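Local coordinates for protein purine nucleoside phosphorylase (PDB 1ODK) that probably catalyses, as a hexamer, the phosphate-dependent cleavage of purine nucleosides into free purine base and ribose 1-phosphate, at residues R16-G21 / E27-T32; R38-H43 / P57-T62; S96-G101 / P147-L152; E165-W170 / L176-E181. One frame throughout, in Å; residues are numbered along the deposited sequence.

Interaction 1 of 4, residues R16-G21 / E27-T32; sequences RVLLPG and EWIAKT
Ile29 meets Pro20 and Leu18 without any flat ring taking part across the contact; Pro20 CG and Ile29 CD1 are 4.2 Å apart, and these two side chains slant across one another rather than lying along each other. The one flat group, the Trp28 indole, belongs to the same helix as Ile29 but is not part of the interface. Thr32 OG1 sits 3.2 Å above one indole face, displaced toward the rim, while it is hydrogen-bonded to Trp28 O at 2.7 Å. Trp28 O also accepts the helical bond from Thr32 N, and the two donors reach it from opposite faces of the carbonyl plane.

On the helix side both contacts are made by Ile29, using two branches. Its chi1 of -66° sets CG1 anti to the carbonyl carbon, and the extended chi2 carries CD1 on to Pro20, whereas the shorter branch turns to Leu18, with Ile29 CG2 and Leu18 CD1 4.3 Å apart. All three residues are buried and every contact among them is apolar, yet the separations are at the loose end of van der Waals range and only 107 Å² is buried in total. The core is completed by others: Val60 of strand 56-61 touches both Pro20 and Ile29, and helix 214-233 packs Val225 on Ile29 and Leu229 on Leu18.

This is the packing of a beta-alpha unit, strand 16-20 turning at Gly21 into helix 23-33, which then lies against the sheet. In relatives of the nucleoside phosphorylase superfamily the loop after this first strand helps form the phosphate site, so the turn here probably lies close to it.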
# COMPACT_ATOMS: atom_id res chain seq x y z
N ARG B 16 27.06 -19.48 19.83
CA ARG B 16 26.75 -18.16 20.36
C ARG B 16 27.55 -17.11 19.60
O ARG B 16 28.78 -17.20 19.50
CB ARG B 16 27.10 -18.11 21.85
CG ARG B 16 26.34 -19.14 22.67
CD ARG B 16 26.75 -19.15 24.14
NE ARG B 16 25.92 -20.08 24.90
CZ ARG B 16 25.97 -21.41 24.77
NH1 ARG B 16 25.17 -22.18 25.49
NH2 ARG B 16 26.83 -21.96 23.92
N VAL B 17 26.86 -16.10 19.08
CA VAL B 17 27.52 -15.08 18.27
C VAL B 17 27.07 -13.65 18.57
O VAL B 17 25.88 -13.40 18.76
CB VAL B 17 27.22 -15.32 16.77
CG1 VAL B 17 28.13 -14.46 15.90
CG2 VAL B 17 27.36 -16.80 16.44
N LEU B 18 28.03 -12.72 18.62
CA LEU B 18 27.70 -11.31 18.81
C LEU B 18 27.76 -10.70 17.41
O LEU B 18 28.63 -11.06 16.61
CB LEU B 18 28.71 -10.60 19.72
CG LEU B 18 28.83 -11.00 21.19
CD1 LEU B 18 29.47 -9.85 21.97
CD2 LEU B 18 27.47 -11.33 21.77
N LEU B 19 26.84 -9.78 17.11
CA LEU B 19 26.78 -9.16 15.80
C LEU B 19 26.97 -7.65 15.78
O LEU B 19 26.00 -6.89 15.74
CB LEU B 19 25.42 -9.47 15.15
CG LEU B 19 25.07 -10.94 14.90
CD1 LEU B 19 23.64 -11.07 14.40
CD2 LEU B 19 26.04 -11.53 13.89
N PRO B 20 28.23 -7.17 15.82
CA PRO B 20 28.39 -5.72 15.77
C PRO B 20 28.26 -5.31 14.30
O PRO B 20 28.43 -6.15 13.42
CB PRO B 20 29.79 -5.50 16.33
CG PRO B 20 30.52 -6.75 15.89
CD PRO B 20 29.50 -7.85 16.13
N GLY B 21 27.96 -4.05 14.02
CA GLY B 21 27.84 -3.64 12.63
C GLY B 21 29.19 -3.23 12.05
O GLY B 21 29.48 -3.46 10.88
N GLU B 27 36.64 -6.48 15.82
CA GLU B 27 38.04 -6.76 16.14
C GLU B 27 38.34 -6.40 17.60
O GLU B 27 38.97 -7.17 18.32
CB GLU B 27 38.96 -5.96 15.22
CG GLU B 27 40.44 -6.12 15.54
CD GLU B 27 41.32 -5.32 14.59
OE1 GLU B 27 41.13 -4.09 14.49
OE2 GLU B 27 42.18 -5.94 13.93
N TRP B 28 37.88 -5.22 18.02
CA TRP B 28 38.09 -4.77 19.39
C TRP B 28 37.47 -5.72 20.40
O TRP B 28 38.07 -6.03 21.44
CB TRP B 28 37.50 -3.37 19.58
CG TRP B 28 37.60 -2.88 20.98
CD1 TRP B 28 38.70 -2.35 21.59
CD2 TRP B 28 36.57 -2.92 21.97
NE1 TRP B 28 38.41 -2.06 22.90
CE2 TRP B 28 37.11 -2.40 23.16
CE3 TRP B 28 35.23 -3.35 21.97
CZ2 TRP B 28 36.37 -2.30 24.34
CZ3 TRP B 28 34.49 -3.25 23.14
CH2 TRP B 28 35.06 -2.72 24.31
N ILE B 29 36.26 -6.19 20.10
CA ILE B 29 35.56 -7.11 20.99
C ILE B 29 36.33 -8.42 21.12
O ILE B 29 36.55 -8.92 22.23
CB ILE B 29 34.14 -7.44 20.47
CG1 ILE B 29 33.26 -6.19 20.49
CG2 ILE B 29 33.52 -8.54 21.31
CD1 ILE B 29 31.92 -6.40 19.81
N ALA B 30 36.72 -8.99 19.99
CA ALA B 30 37.44 -10.25 19.99
C ALA B 30 38.74 -10.18 20.79
O ALA B 30 39.00 -11.02 21.64
CB ALA B 30 37.72 -10.68 18.56
N LYS B 31 39.55 -9.16 20.50
CA LYS B 31 40.83 -9.00 21.18
C LYS B 31 40.71 -8.61 22.65
O LYS B 31 41.53 -9.03 23.47
CB LYS B 31 41.67 -7.95 20.44
CG LYS B 31 42.20 -8.45 19.10
CD LYS B 31 42.88 -7.35 18.30
CE LYS B 31 43.74 -7.94 17.19
NZ LYS B 31 43.00 -8.94 16.38
N THR B 32 39.68 -7.84 22.98
CA THR B 32 39.48 -7.38 24.35
C THR B 32 38.82 -8.39 25.30
O THR B 32 39.22 -8.50 26.46
CB THR B 32 38.62 -6.08 24.37
OG1 THR B 32 39.30 -5.05 23.65
CG2 THR B 32 38.39 -5.61 25.79

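Interaction 2 of 4, residues R38-H43 / P57-T62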
# COMPACT_ATOMS: atom_id res chain seq x y z
N ARG B 38 40.58 -15.94 16.85
CA ARG B 38 41.09 -16.19 15.50
C ARG B 38 40.07 -15.62 14.51
O ARG B 38 38.87 -15.82 14.67
CB ARG B 38 41.24 -17.69 15.24
CG ARG B 38 41.89 -18.49 16.36
CD ARG B 38 43.25 -17.93 16.77
NE ARG B 38 44.17 -17.81 15.64
CZ ARG B 38 45.46 -17.49 15.77
NH1 ARG B 38 45.98 -17.27 16.97
NH2 ARG B 38 46.22 -17.38 14.69
N ARG B 39 40.55 -14.91 13.49
CA ARG B 39 39.64 -14.35 12.50
C ARG B 39 39.39 -15.42 11.44
O ARG B 39 40.31 -15.84 10.73
CB ARG B 39 40.25 -13.10 11.85
CG ARG B 39 39.25 -12.31 11.01
CD ARG B 39 39.78 -10.92 10.67
NE ARG B 39 40.86 -10.96 9.68
CZ ARG B 39 41.55 -9.89 9.30
NH1 ARG B 39 41.29 -8.70 9.82
NH2 ARG B 39 42.50 -10.02 8.38
N TYR B 40 38.14 -15.88 11.33
CA TYR B 40 37.81 -16.91 10.35
C TYR B 40 37.36 -16.36 9.01
O TYR B 40 37.21 -17.11 8.05
CB TYR B 40 36.74 -17.86 10.92
CG TYR B 40 35.44 -17.18 11.29
CD1 TYR B 40 34.58 -16.68 10.32
CD2 TYR B 40 35.08 -17.03 12.63
CE1 TYR B 40 33.39 -16.04 10.66
CE2 TYR B 40 33.90 -16.40 12.99
CZ TYR B 40 33.06 -15.91 12.00
OH TYR B 40 31.88 -15.30 12.35
N ASN B 41 37.14 -15.05 8.93
CA ASN B 41 36.73 -14.44 7.67
C ASN B 41 37.04 -12.96 7.58
O ASN B 41 36.90 -12.23 8.56
CB ASN B 41 35.22 -14.62 7.42
CG ASN B 41 34.76 -13.94 6.13
OD1 ASN B 41 35.03 -14.44 5.04
ND2 ASN B 41 34.08 -12.80 6.26
N ASP B 42 37.47 -12.53 6.41
CA ASP B 42 37.73 -11.11 6.19
C ASP B 42 37.21 -10.71 4.81
O ASP B 42 37.33 -9.55 4.40
CB ASP B 42 39.23 -10.78 6.33
CG ASP B 42 40.10 -11.46 5.30
OD1 ASP B 42 41.33 -11.31 5.40
OD2 ASP B 42 39.56 -12.13 4.39
N HIS B 43 36.61 -11.67 4.10
CA HIS B 43 36.06 -11.39 2.78
C HIS B 43 35.00 -10.29 2.88
O HIS B 43 34.20 -10.28 3.82
CB HIS B 43 35.41 -12.65 2.19
CG HIS B 43 34.91 -12.46 0.79
ND1 HIS B 43 33.58 -12.53 0.46
CD2 HIS B 43 35.57 -12.16 -0.36
CE1 HIS B 43 33.43 -12.28 -0.83
NE2 HIS B 43 34.63 -12.05 -1.35
N PRO B 57 32.70 -21.17 23.85
CA PRO B 57 32.98 -20.64 22.52
C PRO B 57 32.02 -19.49 22.16
O PRO B 57 30.82 -19.59 22.37
CB PRO B 57 32.79 -21.85 21.61
CG PRO B 57 33.14 -23.02 22.52
CD PRO B 57 32.45 -22.62 23.80
N VAL B 58 32.58 -18.41 21.63
CA VAL B 58 31.80 -17.25 21.22
C VAL B 58 32.38 -16.66 19.94
O VAL B 58 33.60 -16.49 19.82
CB VAL B 58 31.78 -16.16 22.32
CG1 VAL B 58 31.14 -14.88 21.79
CG2 VAL B 58 31.01 -16.66 23.55
N SER B 59 31.51 -16.37 18.98
CA SER B 59 31.95 -15.76 17.72
C SER B 59 31.48 -14.31 17.70
O SER B 59 30.51 -13.95 18.37
CB SER B 59 31.36 -16.51 16.52
OG SER B 59 31.94 -17.79 16.38
N VAL B 60 32.20 -13.47 16.96
CA VAL B 60 31.88 -12.06 16.83
C VAL B 60 31.92 -11.81 15.33
O VAL B 60 32.99 -11.85 14.72
CB VAL B 60 32.94 -11.17 17.53
CG1 VAL B 60 32.55 -9.71 17.44
CG2 VAL B 60 33.09 -11.59 18.99
N GLN B 61 30.76 -11.57 14.74
CA GLN B 61 30.65 -11.38 13.30
C GLN B 61 30.12 -10.02 12.84
O GLN B 61 29.03 -9.61 13.23
CB GLN B 61 29.76 -12.49 12.71
CG GLN B 61 29.48 -12.36 11.21
CD GLN B 61 30.73 -12.49 10.37
OE1 GLN B 61 31.45 -13.48 10.45
NE2 GLN B 61 31.00 -11.47 9.54
N THR B 62 30.89 -9.35 12.00
CA THR B 62 30.53 -8.05 11.45
C THR B 62 29.31 -8.23 10.55
O THR B 62 29.27 -9.16 9.74
CB THR B 62 31.68 -7.49 10.59
OG1 THR B 62 32.85 -7.34 11.41
CG2 THR B 62 31.30 -6.15 9.98
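Tyr40 and Gln61 meet through one short hydrogen bond, Tyr40 OH donating to Gln61 OE1 at 2.7 Å. In the tyrosine, chi1 of 60° places CG between the backbone N and the carbonyl carbon and aims the ring at strand 56-61. Gln61 starts with CG anti to its backbone N, then bends at chi2, which brings OE1 to the hydroxyl; Tyr40 OH also lies 3.5 Å from Gln61 CB. The amide oxygen arrives at the edge of the phenol ring, near its plane. Seen from the amide, the hydroxyl makes a C=O...O angle of 134° and is tilted a little from the carbonyl plane.

The other end of the amide is fixed as well: Gln61 NE2 bonds to Thr62 O at 2.9 Å, nearly straight (170°), on an in-plane lone pair, and also to Leu46 O. Ser59 OG is no nearer than 4.2 Å to Tyr40 CE2, and its polar partners are Thr50 OG1 and Ala14 N. Strand 48-53 pairs with both strands, and a classic beta bulge sets Tyr40 and Asn41 both opposite Gly48.

With the oxygen accepting from a phenol and the nitrogen donating to two carbonyls, the amide's orientation is determined, and a buried polar group is satisfied at both ends.

Interaction 3 of 4, residues S96-G101 / P147-L152; sequences SDLAPG and PHRVGL
A long ion pair beside a close apolar contact joins the loop 96-101 to strand 148-150, at a partly buried border of the sheet, with Arg149 meeting both Asp97 and Leu98. The ionic component is weak by geometry: Asp97 OD1 and Arg149 NH1 are 3.7 Å apart, and the carboxylate oxygen stands off the guanidinium plane with no hydrogen aimed its way, so any attraction is probably a diffuse one between charges. The carboxylate and guanidinium planes are 45° apart and the two side chains run nearly perpendicular.

The apolar component is closer. Leu98 CD2 approaches Arg149 CG to 3.4 Å, unusually near for two aliphatic carbons, so the exact distance is to be read with caution; it stays 4.2 Å from Arg149 CB. The leucine therefore rests on the base of the arginine, not on its charged end. Arg149 is bent at chi2 (-64°) and chi3 (-57°), which turns its guanidinium toward Asp97 while CG stays by Leu98.

A third link is made by water. It donates to Gly101 O at 2.9 Å and to Pro147 O at 3.0 Å, bridging two carbonyls that could not bond to each other directly.

Strand 103-106, which continues from the loop, pairs in parallel with strand 148-150 through bonds between Leu103, Val105 and Arg149. Leu98 also lies on Ile104 of that strand, and both Leu98 and Arg149 touch Leu176 of strand 175-179. Across strand 148-150, helix 131-144 packs on His148 and Val150, while Pro131 of the third subunit reaches Val150.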
# COMPACT_ATOMS: atom_id res chain seq x y z
N SER B 96 14.22 12.77 23.96
CA SER B 96 15.19 13.62 24.64
C SER B 96 15.53 12.96 25.97
O SER B 96 16.51 13.33 26.62
CB SER B 96 14.59 15.00 24.89
OG SER B 96 13.44 14.91 25.71
N ASP B 97 14.72 11.99 26.37
CA ASP B 97 14.93 11.28 27.63
C ASP B 97 16.17 10.40 27.60
O ASP B 97 16.81 10.19 28.63
CB ASP B 97 13.69 10.44 27.96
CG ASP B 97 13.65 10.01 29.42
OD1 ASP B 97 12.66 9.37 29.82
OD2 ASP B 97 14.60 10.32 30.17
N LEU B 98 16.51 9.88 26.43
CA LEU B 98 17.69 9.02 26.29
C LEU B 98 18.96 9.84 26.09
O LEU B 98 19.00 10.76 25.27
CB LEU B 98 17.52 8.06 25.11
CG LEU B 98 16.63 6.83 25.33
CD1 LEU B 98 16.50 6.06 24.03
CD2 LEU B 98 17.24 5.95 26.41
N ALA B 99 19.99 9.49 26.85
CA ALA B 99 21.27 10.19 26.75
C ALA B 99 22.33 9.29 26.13
O ALA B 99 22.26 8.07 26.25
CB ALA B 99 21.71 10.64 28.14
N PRO B 100 23.31 9.89 25.45
CA PRO B 100 24.38 9.11 24.82
C PRO B 100 25.08 8.22 25.85
O PRO B 100 25.33 8.65 26.97
CB PRO B 100 25.30 10.18 24.25
CG PRO B 100 24.32 11.27 23.86
CD PRO B 100 23.42 11.31 25.08
N GLY B 101 25.39 6.99 25.46
CA GLY B 101 26.05 6.07 26.37
C GLY B 101 25.06 5.17 27.09
O GLY B 101 25.44 4.15 27.66
N PRO B 147 23.17 2.36 33.25
CA PRO B 147 21.91 3.01 32.86
C PRO B 147 21.38 2.40 31.57
O PRO B 147 22.10 2.30 30.57
CB PRO B 147 22.34 4.47 32.68
CG PRO B 147 23.39 4.62 33.72
CD PRO B 147 24.20 3.36 33.55
N HIS B 148 20.11 2.00 31.58
CA HIS B 148 19.52 1.39 30.40
C HIS B 148 18.01 1.53 30.37
O HIS B 148 17.38 1.88 31.37
CB HIS B 148 19.85 -0.10 30.36
CG HIS B 148 19.22 -0.88 31.47
ND1 HIS B 148 19.61 -0.75 32.79
CD2 HIS B 148 18.19 -1.76 31.47
CE1 HIS B 148 18.85 -1.52 33.55
NE2 HIS B 148 17.98 -2.14 32.77
N ARG B 149 17.44 1.26 29.20
CA ARG B 149 16.00 1.31 28.99
C ARG B 149 15.61 0.02 28.27
O ARG B 149 16.44 -0.63 27.63
CB ARG B 149 15.61 2.52 28.14
CG ARG B 149 15.86 3.88 28.79
CD ARG B 149 14.99 4.07 30.03
NE ARG B 149 13.57 3.94 29.72
CZ ARG B 149 12.86 4.84 29.04
NH1 ARG B 149 13.43 5.95 28.61
NH2 ARG B 149 11.58 4.61 28.77
N VAL B 150 14.34 -0.36 28.39
CA VAL B 150 13.84 -1.55 27.74
C VAL B 150 12.62 -1.16 26.91
O VAL B 150 11.64 -0.61 27.43
CB VAL B 150 13.45 -2.63 28.78
CG1 VAL B 150 12.97 -3.89 28.08
CG2 VAL B 150 14.64 -2.94 29.67
N GLY B 151 12.68 -1.41 25.61
CA GLY B 151 11.56 -1.05 24.76
C GLY B 151 11.80 -1.17 23.28
O GLY B 151 12.67 -1.90 22.81
N LEU B 152 11.00 -0.41 22.52
CA LEU B 152 11.08 -0.44 21.07
C LEU B 152 12.14 0.42 20.43
O LEU B 152 12.49 1.50 20.92
CB LEU B 152 9.74 0.01 20.47
CG LEU B 152 8.50 -0.86 20.64
CD1 LEU B 152 7.30 -0.11 20.07
CD2 LEU B 152 8.70 -2.20 19.93
O HOH W 1 25.05 2.85 30.20

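Interaction 4 of 4, residues E165-W170 / L176-E181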
# COMPACT_ATOMS: atom_id res chain seq x y z
N GLU B 165 11.91 15.91 13.68
CA GLU B 165 10.46 16.02 13.83
C GLU B 165 9.79 14.65 13.69
O GLU B 165 8.88 14.31 14.44
CB GLU B 165 9.90 16.98 12.78
N GLU B 166 10.25 13.86 12.73
CA GLU B 166 9.69 12.54 12.52
C GLU B 166 10.09 11.62 13.67
O GLU B 166 9.30 10.79 14.12
CB GLU B 166 10.15 11.97 11.17
CG GLU B 166 9.75 12.86 10.01
CD GLU B 166 10.30 12.38 8.68
OE1 GLU B 166 11.46 11.92 8.64
OE2 GLU B 166 9.57 12.49 7.67
N ALA B 167 11.32 11.78 14.15
CA ALA B 167 11.80 10.96 15.25
C ALA B 167 10.92 11.18 16.48
O ALA B 167 10.51 10.23 17.14
CB ALA B 167 13.24 11.30 15.57
N ARG B 168 10.62 12.45 16.77
CA ARG B 168 9.78 12.79 17.92
C ARG B 168 8.38 12.21 17.77
O ARG B 168 7.78 11.77 18.75
CB ARG B 168 9.68 14.31 18.10
CG ARG B 168 11.02 15.01 18.21
CD ARG B 168 10.84 16.42 18.78
NE ARG B 168 11.89 17.33 18.33
CZ ARG B 168 11.85 17.99 17.17
NH1 ARG B 168 10.83 17.83 16.35
NH2 ARG B 168 12.84 18.80 16.84
N ALA B 169 7.86 12.21 16.55
CA ALA B 169 6.54 11.66 16.28
C ALA B 169 6.53 10.17 16.61
O ALA B 169 5.60 9.67 17.25
CB ALA B 169 6.15 11.88 14.82
N TRP B 170 7.56 9.46 16.17
CA TRP B 170 7.66 8.02 16.44
C TRP B 170 7.82 7.73 17.93
O TRP B 170 7.33 6.71 18.42
CB TRP B 170 8.84 7.42 15.67
CG TRP B 170 8.48 7.00 14.27
CD1 TRP B 170 8.89 7.59 13.10
CD2 TRP B 170 7.60 5.93 13.90
NE1 TRP B 170 8.32 6.94 12.03
CE2 TRP B 170 7.53 5.92 12.49
CE3 TRP B 170 6.87 4.98 14.62
CZ2 TRP B 170 6.75 5.00 11.79
CZ3 TRP B 170 6.09 4.06 13.92
CH2 TRP B 170 6.04 4.08 12.52
N LEU B 176 12.13 4.29 21.10
CA LEU B 176 13.16 4.92 21.91
C LEU B 176 14.31 5.46 21.08
O LEU B 176 14.87 6.51 21.39
CB LEU B 176 13.72 3.91 22.91
CG LEU B 176 12.72 3.28 23.88
CD1 LEU B 176 13.42 2.23 24.72
CD2 LEU B 176 12.10 4.36 24.76
N ALA B 177 14.66 4.74 20.02
CA ALA B 177 15.76 5.14 19.16
C ALA B 177 15.67 4.44 17.81
O ALA B 177 14.87 3.51 17.64
CB ALA B 177 17.09 4.80 19.84
N PHE B 178 16.49 4.89 16.87
CA PHE B 178 16.54 4.32 15.53
C PHE B 178 17.87 3.63 15.26
O PHE B 178 18.93 4.12 15.65
CB PHE B 178 16.37 5.41 14.46
CG PHE B 178 14.98 5.97 14.38
CD1 PHE B 178 14.49 6.79 15.39
CD2 PHE B 178 14.17 5.67 13.29
CE1 PHE B 178 13.20 7.31 15.32
CE2 PHE B 178 12.88 6.19 13.21
CZ PHE B 178 12.39 7.00 14.22
N GLU B 179 17.81 2.48 14.60
CA GLU B 179 19.02 1.75 14.23
C GLU B 179 18.70 1.13 12.87
O GLU B 179 17.68 1.49 12.27
CB GLU B 179 19.41 0.72 15.30
CG GLU B 179 18.30 -0.16 15.81
CD GLU B 179 18.02 -1.32 14.89
OE1 GLU B 179 18.92 -2.18 14.74
OE2 GLU B 179 16.92 -1.36 14.31
N MET B 180 19.52 0.22 12.36
CA MET B 180 19.25 -0.29 11.02
C MET B 180 19.43 -1.79 10.80
O MET B 180 19.75 -2.22 9.69
CB MET B 180 20.15 0.45 10.02
CG MET B 180 20.03 1.98 10.07
SD MET B 180 21.29 2.85 9.08
CE MET B 180 20.77 2.37 7.43
N GLU B 181 19.22 -2.60 11.83
CA GLU B 181 19.43 -4.04 11.66
C GLU B 181 18.49 -4.97 12.42
O GLU B 181 18.18 -6.06 11.95
CB GLU B 181 20.87 -4.39 12.06
CG GLU B 181 21.96 -3.81 11.16
CD GLU B 181 22.30 -2.35 11.45
OE1 GLU B 181 23.05 -1.77 10.64
OE2 GLU B 181 21.84 -1.79 12.47
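Aromatic contact comes first: Phe178 presents its edge to the face of the Trp170 five-membered ring in an offset edge-to-face pair, the planes 78° apart and the centroids 5.6 Å from one another. Phe178 CZ is the atom that arrives, 3.7 Å from Trp170 CD1 and 3.9 Å from Trp170 CB. In Phe178, chi1 of -71° sets CG anti to the carbonyl carbon and carries the ring out toward the helix.

The aliphatic contact lies one helical turn back. Phe178 CE1 touches Ala167 at both CA (3.9 Å) and CB (4.0 Å), the small methyl letting the ring come up to the helix backbone. Val110 and Leu112 of strand 108-112 pack on Trp170, and Pro124 of the third subunit reaches the same indole.

The polar bonds belong to 176-181 itself and not to the helix contact: Glu181 N donates to Glu179 OE1 at 3.0 Å, from above the carboxylate plane. Arg87 forms salt bridges with both glutamates.

The arrangement is a beta-alpha-beta unit: helix 164-171 connects the parallel strands 152-156 and 175-179 and is packed on the latter. In related nucleoside phosphorylases the Glu-Met-Glu that follows such a strand borders the ribose site, so this strand probably leads there.

The four contacts come in series along the chain and all reach one mixed sheet, but they fall into two groups. Interactions 1 and 2 have centres 8 Å apart and are stitched together by the pairing of parallel strands 16-20 and 56-61, with Leu18 N probably bonded to Ser59 O at 2.8 Å. Interactions 3 and 4, 12 Å between centres, are joined where Leu152 meets Leu176 as strands 152-156 and 175-179 pair. The groups lie about 22 to 30 Å apart by centres, without touching. Strand 84-93, paired with both 16-20 and 175-179, connects them, making one continuous alpha/beta body of the superfamily domain.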